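Probable dehydrogenase (PDB 3T37) probably oxidises the 4-hydroxymethyl group of pyridoxine to the aldehyde, using bound FAD and molecular oxygen, as a member of the GMC oxidoreductase family. Local coordinates at residues Arg233-Lys238 against Gly391-Asp396; Thr227-Ser232 against Leu247-Arg252. One frame throughout, in Å; residues are numbered along the deposited sequence.

Contact 1: residues Arg233-Lys238 against Gly391-Asp396. With FAD (flavin-adenine dinucleotide), chain B.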
loop_
_atom_site.group_PDB
_atom_site.type_symbol
_atom_site.label_atom_id
_atom_site.label_comp_id
_atom_site.label_asym_id
_atom_site.label_seq_id
_atom_site.Cartn_x
_atom_site.Cartn_y
_atom_site.Cartn_z
ATOM N N ARG A 233 20.035 -26.307 18.290
ATOM C CA ARG A 233 18.617 -26.638 18.337
ATOM C C ARG A 233 17.972 -26.134 19.626
ATOM O O ARG A 233 18.390 -26.527 20.717
ATOM C CB ARG A 233 18.441 -28.159 18.259
ATOM C CG ARG A 233 18.314 -28.716 16.853
ATOM C CD ARG A 233 18.153 -30.225 16.857
ATOM N NE ARG A 233 19.288 -30.867 17.505
ATOM C CZ ARG A 233 19.358 -32.159 17.814
ATOM N NH1 ARG A 233 18.347 -32.977 17.534
ATOM N NH2 ARG A 233 20.446 -32.633 18.407
ATOM N N VAL A 234 16.946 -25.286 19.509
ATOM C CA VAL A 234 16.204 -24.835 20.692
ATOM C C VAL A 234 15.249 -25.920 21.190
ATOM O O VAL A 234 14.342 -26.334 20.464
ATOM C CB VAL A 234 15.437 -23.546 20.413
ATOM C CG1 VAL A 234 14.779 -23.035 21.696
ATOM C CG2 VAL A 234 16.393 -22.505 19.878
ATOM N N ARG A 235 15.466 -26.385 22.421
ATOM C CA ARG A 235 14.701 -27.500 22.985
ATOM C C ARG A 235 13.473 -27.034 23.768
ATOM O O ARG A 235 12.408 -27.642 23.670
ATOM C CB ARG A 235 15.592 -28.365 23.896
ATOM C CG ARG A 235 14.872 -29.570 24.512
ATOM C CD ARG A 235 15.861 -30.657 24.934
ATOM N NE ARG A 235 16.813 -30.174 25.936
ATOM C CZ ARG A 235 17.905 -30.837 26.321
ATOM N NH1 ARG A 235 18.196 -32.022 25.787
ATOM N NH2 ARG A 235 18.707 -30.318 27.247
ATOM N N ARG A 236 13.626 -25.965 24.544
ATOM C CA ARG A 236 12.544 -25.469 25.386
ATOM C C ARG A 236 12.611 -23.970 25.504
ATOM O O ARG A 236 13.700 -23.398 25.491
ATOM C CB ARG A 236 12.682 -26.006 26.815
ATOM C CG ARG A 236 12.358 -27.455 27.026
ATOM C CD ARG A 236 12.542 -27.767 28.514
ATOM N NE ARG A 236 12.631 -29.201 28.777
ATOM C CZ ARG A 236 13.728 -29.825 29.210
ATOM N NH1 ARG A 236 14.857 -29.149 29.447
ATOM N NH2 ARG A 236 13.689 -31.136 29.413
ATOM N N LEU A 237 11.448 -23.343 25.666
ATOM C CA LEU A 237 11.381 -21.961 26.107
ATOM C C LEU A 237 11.127 -21.993 27.620
ATOM O O LEU A 237 10.311 -22.791 28.092
ATOM C CB LEU A 237 10.236 -21.229 25.395
ATOM C CG LEU A 237 10.332 -21.227 23.862
ATOM C CD1 LEU A 237 9.131 -20.579 23.185
ATOM C CD2 LEU A 237 11.603 -20.537 23.447
ATOM N N LYS A 238 11.828 -21.147 28.374
ATOM C CA LYS A 238 11.621 -21.046 29.822
ATOM C C LYS A 238 10.730 -19.858 30.158
ATOM O O LYS A 238 11.017 -18.718 29.776
ATOM C CB LYS A 238 12.950 -20.890 30.560
ATOM C CG LYS A 238 13.520 -22.177 31.151
ATOM C CD LYS A 238 14.188 -23.042 30.094
ATOM C CE LYS A 238 14.915 -24.248 30.724
ATOM N NZ LYS A 238 13.997 -25.264 31.344
ATOM N N GLY A 391 7.109 -37.116 22.658
ATOM C CA GLY A 391 7.841 -37.091 23.920
ATOM C C GLY A 391 8.494 -35.736 24.132
ATOM O O GLY A 391 8.368 -34.857 23.271
ATOM N N PRO A 392 9.205 -35.561 25.265
ATOM C CA PRO A 392 9.815 -34.268 25.594
ATOM C C PRO A 392 11.088 -34.000 24.811
ATOM O O PRO A 392 11.531 -32.849 24.789
ATOM C CB PRO A 392 10.190 -34.412 27.086
ATOM C CG PRO A 392 9.589 -35.721 27.548
ATOM C CD PRO A 392 9.414 -36.564 26.322
ATOM N N GLU A 393 11.684 -35.033 24.209
ATOM C CA GLU A 393 13.041 -34.895 23.658
ATOM C C GLU A 393 13.080 -34.412 22.203
ATOM O O GLU A 393 12.096 -34.537 21.462
ATOM C CB GLU A 393 13.811 -36.216 23.764
ATOM C CG GLU A 393 13.755 -36.883 25.122
ATOM C CD GLU A 393 14.235 -35.982 26.251
ATOM O OE1 GLU A 393 15.043 -35.050 26.008
ATOM O OE2 GLU A 393 13.800 -36.205 27.400
ATOM N N LEU A 394 14.229 -33.873 21.797
ATOM C CA LEU A 394 14.425 -33.417 20.421
ATOM C C LEU A 394 14.251 -34.545 19.406
ATOM O O LEU A 394 13.670 -34.349 18.336
ATOM C CB LEU A 394 15.814 -32.804 20.266
ATOM C CG LEU A 394 16.013 -31.442 20.915
ATOM C CD1 LEU A 394 17.462 -30.997 20.767
ATOM C CD2 LEU A 394 15.064 -30.423 20.286
ATOM N N GLY A 395 14.752 -35.727 19.749
ATOM C CA GLY A 395 14.757 -36.841 18.814
ATOM C C GLY A 395 13.520 -37.716 18.877
ATOM O O GLY A 395 13.459 -38.744 18.193
ATOM N N ASP A 396 12.553 -37.337 19.713
ATOM C CA ASP A 396 11.272 -38.043 19.752
ATOM C C ASP A 396 10.498 -37.638 18.500
ATOM O O ASP A 396 10.271 -36.451 18.269
ATOM C CB ASP A 396 10.481 -37.682 21.014
ATOM C CG ASP A 396 11.134 -38.222 22.295
ATOM O OD1 ASP A 396 10.981 -37.597 23.377
ATOM O OD2 ASP A 396 11.804 -39.275 22.220
HETATM P PA FAD B . 11.690 -23.300 6.985
HETATM O O1A FAD B . 11.588 -24.796 6.827
HETATM O O2A FAD B . 12.138 -22.612 5.705
HETATM O O5B FAD B . 12.723 -22.900 8.147
HETATM C C5B FAD B . 12.666 -23.500 9.417
HETATM C C4B FAD B . 14.087 -23.432 9.958
HETATM O O4B FAD B . 14.080 -23.628 11.358
HETATM C C3B FAD B . 14.985 -24.504 9.362
HETATM O O3B FAD B . 16.169 -23.856 8.930
HETATM C C2B FAD B . 15.220 -25.451 10.534
HETATM O O2B FAD B . 16.445 -26.154 10.486
HETATM C C1B FAD B . 15.131 -24.504 11.722
HETATM N N9A FAD B . 14.697 -25.146 12.970
HETATM C C8A FAD B . 13.647 -26.018 13.123
HETATM N N7A FAD B . 13.567 -26.343 14.439
HETATM C C5A FAD B . 14.521 -25.685 15.122
HETATM C C6A FAD B . 14.873 -25.664 16.472
HETATM N N6A FAD B . 14.133 -26.293 17.392
HETATM N N1A FAD B . 15.930 -24.868 16.876
HETATM C C2A FAD B . 16.631 -24.118 15.953
HETATM N N3A FAD B . 16.278 -24.147 14.620
HETATM C C4A FAD B . 15.238 -24.919 14.209
HETATM N N1 FAD B . 7.508 -23.089 -1.733
HETATM C C2 FAD B . 7.312 -22.327 -2.859
HETATM O O2 FAD B . 6.692 -21.272 -2.784
HETATM N N3 FAD B . 7.774 -22.746 -4.088
HETATM C C4 FAD B . 8.440 -23.942 -4.196
HETATM O O4 FAD B . 8.856 -24.318 -5.288
HETATM C C4X FAD B . 8.646 -24.716 -3.065
HETATM N N5 FAD B . 9.309 -25.908 -3.178
HETATM C C5X FAD B . 9.538 -26.691 -2.063
HETATM C C6 FAD B . 10.232 -27.888 -2.215
HETATM C C7 FAD B . 10.490 -28.678 -1.113
HETATM C C7M FAD B . 11.234 -29.976 -1.270
HETATM C C8 FAD B . 10.046 -28.258 0.131
HETATM C C8M FAD B . 10.320 -29.139 1.298
HETATM C C9 FAD B . 9.345 -27.058 0.298
HETATM C C9A FAD B . 9.094 -26.262 -0.813
HETATM N N10 FAD B . 8.408 -25.061 -0.702
HETATM C C10 FAD B . 8.187 -24.287 -1.827
HETATM C "C1'" FAD B . 7.885 -24.592 0.618
HETATM C "C2'" FAD B . 8.751 -23.511 1.227
HETATM O "O2'" FAD B . 10.104 -23.856 1.034
HETATM C "C3'" FAD B . 8.426 -23.446 2.704
HETATM O "O3'" FAD B . 7.022 -23.362 2.883
HETATM C "C4'" FAD B . 9.094 -22.243 3.347
HETATM O "O4'" FAD B . 10.489 -22.381 3.193
HETATM C "C5'" FAD B . 8.712 -22.224 4.824
HETATM O "O5'" FAD B . 9.555 -21.346 5.516
HETATM P P FAD B . 9.572 -21.382 7.122
HETATM O O1P FAD B . 10.378 -20.190 7.611
HETATM O O2P FAD B . 8.127 -21.397 7.631
HETATM O O3P FAD B . 10.272 -22.767 7.536
HETATM O O HOH W 1 16.309 -33.641 23.830
HETATM O O HOH W 2 10.178 -31.008 27.253
#

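Contact 2: residues Thr227-Ser232 against Leu247-Arg252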
loop_
_atom_site.group_PDB
_atom_site.type_symbol
_atom_site.label_atom_id
_atom_site.label_comp_id
_atom_site.label_asym_id
_atom_site.label_seq_id
_atom_site.Cartn_x
_atom_site.Cartn_y
_atom_site.Cartn_z
ATOM N N THR A 227 24.175 -11.817 15.533
ATOM C CA THR A 227 24.913 -13.051 15.775
ATOM C C THR A 227 24.140 -14.230 15.200
ATOM O O THR A 227 22.939 -14.389 15.446
ATOM C CB THR A 227 25.137 -13.285 17.284
ATOM O OG1 THR A 227 25.525 -12.052 17.903
ATOM C CG2 THR A 227 26.223 -14.351 17.524
ATOM N N ILE A 228 24.829 -15.051 14.425
ATOM C CA ILE A 228 24.224 -16.252 13.881
ATOM C C ILE A 228 24.847 -17.472 14.542
ATOM O O ILE A 228 26.068 -17.667 14.501
ATOM C CB ILE A 228 24.388 -16.300 12.363
ATOM C CG1 ILE A 228 23.656 -15.107 11.741
ATOM C CG2 ILE A 228 23.858 -17.614 11.819
ATOM C CD1 ILE A 228 23.855 -14.971 10.233
ATOM N N LEU A 229 24.006 -18.275 15.185
ATOM C CA LEU A 229 24.462 -19.471 15.878
ATOM C C LEU A 229 23.909 -20.690 15.155
ATOM O O LEU A 229 22.702 -20.935 15.182
ATOM C CB LEU A 229 23.972 -19.431 17.327
ATOM C CG LEU A 229 24.218 -20.633 18.237
ATOM C CD1 LEU A 229 25.698 -21.009 18.240
ATOM C CD2 LEU A 229 23.720 -20.356 19.660
ATOM N N THR A 230 24.787 -21.438 14.493
ATOM C CA THR A 230 24.390 -22.618 13.716
ATOM C C THR A 230 24.603 -23.909 14.496
ATOM O O THR A 230 25.140 -23.879 15.602
ATOM C CB THR A 230 25.195 -22.720 12.422
ATOM O OG1 THR A 230 26.594 -22.784 12.741
ATOM C CG2 THR A 230 24.929 -21.512 11.545
ATOM N N GLY A 231 24.192 -25.037 13.917
ATOM C CA GLY A 231 24.274 -26.325 14.601
ATOM C C GLY A 231 23.610 -26.334 15.973
ATOM O O GLY A 231 23.990 -27.110 16.858
ATOM N N SER A 232 22.610 -25.474 16.151
ATOM C CA SER A 232 22.046 -25.245 17.473
ATOM C C SER A 232 20.522 -25.372 17.488
ATOM O O SER A 232 19.811 -24.644 16.801
ATOM C CB SER A 232 22.502 -23.883 17.992
ATOM O OG SER A 232 23.919 -23.823 17.995
ATOM N N LEU A 247 15.873 -19.304 26.611
ATOM C CA LEU A 247 15.757 -20.455 25.735
ATOM C C LEU A 247 16.839 -21.446 26.106
ATOM O O LEU A 247 17.997 -21.065 26.290
ATOM C CB LEU A 247 15.945 -20.042 24.269
ATOM C CG LEU A 247 15.012 -18.977 23.695
ATOM C CD1 LEU A 247 15.496 -17.578 24.063
ATOM C CD2 LEU A 247 14.890 -19.125 22.167
ATOM N N GLU A 248 16.473 -22.716 26.221
ATOM C CA GLU A 248 17.475 -23.756 26.351
ATOM C C GLU A 248 17.891 -24.155 24.940
ATOM O O GLU A 248 17.067 -24.601 24.128
ATOM C CB GLU A 248 16.924 -24.967 27.112
ATOM C CG GLU A 248 17.974 -26.045 27.393
ATOM C CD GLU A 248 17.369 -27.380 27.844
ATOM O OE1 GLU A 248 16.205 -27.674 27.466
ATOM O OE2 GLU A 248 18.065 -28.141 28.569
ATOM N N VAL A 249 19.173 -23.981 24.646
ATOM C CA VAL A 249 19.722 -24.290 23.331
ATOM C C VAL A 249 20.640 -25.496 23.427
ATOM O O VAL A 249 21.563 -25.515 24.242
ATOM C CB VAL A 249 20.528 -23.098 22.772
ATOM C CG1 VAL A 249 20.982 -23.384 21.348
ATOM C CG2 VAL A 249 19.697 -21.837 22.806
ATOM N N VAL A 250 20.389 -26.502 22.596
ATOM C CA VAL A 250 21.231 -27.688 22.564
ATOM C C VAL A 250 22.174 -27.641 21.364
ATOM O O VAL A 250 21.726 -27.601 20.200
ATOM C CB VAL A 250 20.392 -28.962 22.507
ATOM C CG1 VAL A 250 21.290 -30.190 22.437
ATOM C CG2 VAL A 250 19.488 -29.028 23.721
ATOM N N GLY A 251 23.476 -27.632 21.652
ATOM C CA GLY A 251 24.500 -27.590 20.622
ATOM C C GLY A 251 25.270 -28.900 20.550
ATOM O O GLY A 251 24.974 -29.849 21.282
ATOM N N ARG A 252 26.264 -28.939 19.670
ATOM C CA ARG A 252 27.055 -30.141 19.406
ATOM C C ARG A 252 27.663 -30.747 20.670
ATOM O O ARG A 252 27.689 -31.971 20.845
ATOM C CB ARG A 252 28.177 -29.788 18.430
ATOM C CG ARG A 252 28.532 -30.874 17.431
ATOM C CD ARG A 252 28.488 -30.310 16.013
ATOM N NE ARG A 252 29.056 -28.961 15.956
ATOM C CZ ARG A 252 28.485 -27.930 15.335
ATOM N NH1 ARG A 252 27.328 -28.089 14.699
ATOM N NH2 ARG A 252 29.077 -26.740 15.342
#

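Contact 1: residues Arg233-Lys238 against Gly391-Asp396
L394 reaches from the loop 391-396 to the edge strand 233-238, packing CD1 on the R233 side chain and CD2 on the backbone at R235. In the conformer described, one of two for this arginine, CD1 lies over one face of the R233 guanidinium, 3.6 Å above the plane and over its centre; R233 CB also comes near the same methyl. CD2 is 4.0 Å from R235 CA, while the side chains of R235 and L394 cross at about a right angle, with R235 CD 4.1 Å from L394 CG. Arginine suits position 235 because its long stem packs against leucine while NH1 meets a water and NH2 forms a salt bridge with E248. Cutting L394 back to an alanine is likely to open a gap beside R235 CA and CD.

No direct hydrogen bond joins the segments; that water does it, accepting from R235 NH1 (3.2 Å) and from L394 N and donating to E393 OE1. It meets the R235 guanidinium in plane at its edge, whereas the E393 carboxylate oxygen lies well out of that plane, 4.4 Å from NH1 to OE1. The loop keeps its shape by a type I turn from E393 to D396, where E393 N donates to D396 OD1 (2.8 Å). On the same strand V234 grips the FAD adenine by its backbone: V234 N donates to N1A (2.9 Å) and V234 O accepts from N6A, a paired recognition of adenine by the backbone of a buried strand residue, consistent with the FAD-binding domain of GMC oxidoreductases.

Contact 2: residues Thr227-Ser232 against Leu247-Arg252
S232 and V249 meet in the close part of this contact, the serine CB resting 3.7 Å from V249 CG1. The CB bond of V249 points toward 227-232, and CG1, anti to the backbone N (chi1 -175°), is the methyl that meets the serine. L229 CD2 reaches the same CG1 from further off, at 4.4 Å. A valine fits here because its branched, wholly apolar end can meet both neighbours, and I47 of strand 44-47 touches both S232 and V249. The small serine suits the space against V249 CG1 and I47. Its CA lies 3.6 Å from V250 O, and its hydroxyl folds back on its own chain: S232 OG donates to T230 O (2.7 Å), approaching from above the carbonyl plane, 52° out of it. This buried polar group is thus satisfied within its own segment.

Here the chain leaves the outermost strand of the parallel Rossmann-type sheet, 226-229, and passes through a short turn into the three-stranded antiparallel sheet to which 247-251 belongs. S232 also touches FAD, so the turn borders the cofactor pocket.

The close packing continues through G231 and G251, backbone on backbone: G231 O lies 3.8 Å from G251 CA, with no hydrogen bond between the segments. G231 has positive phi (54°), a conformation that suits glycine. The loose, solvent side is R252 alone. Poorly ordered and bent at chi2 and chi3, it brings NH1 obliquely to 3.5 Å from G231 CA; the charge of that guanidinium is met by E51 through a salt bridge.

Overall arrangement
After strands 18-23 and 44-47 have begun the parallel sheet, the chain runs along 226-229, turns at 230-232 and enters strand 233-240, then doubles back along 243-251. Contact 2 closes this short loop, its two segments only 15 residues apart, and joins the edge of the parallel sheet to the antiparallel one. Contact 1 starts within that loop, on 233-238, but is completed 153 residues later by 391-396, so the two loops cross. Strands 233-240 and 243-251 are neighbours in the antiparallel sheet, probably linked by a hydrogen bond between R233 O and V250 N. Together the contacts tie the Rossmann-type sheet, the antiparallel sheet and a distant loop around the adenine end of FAD.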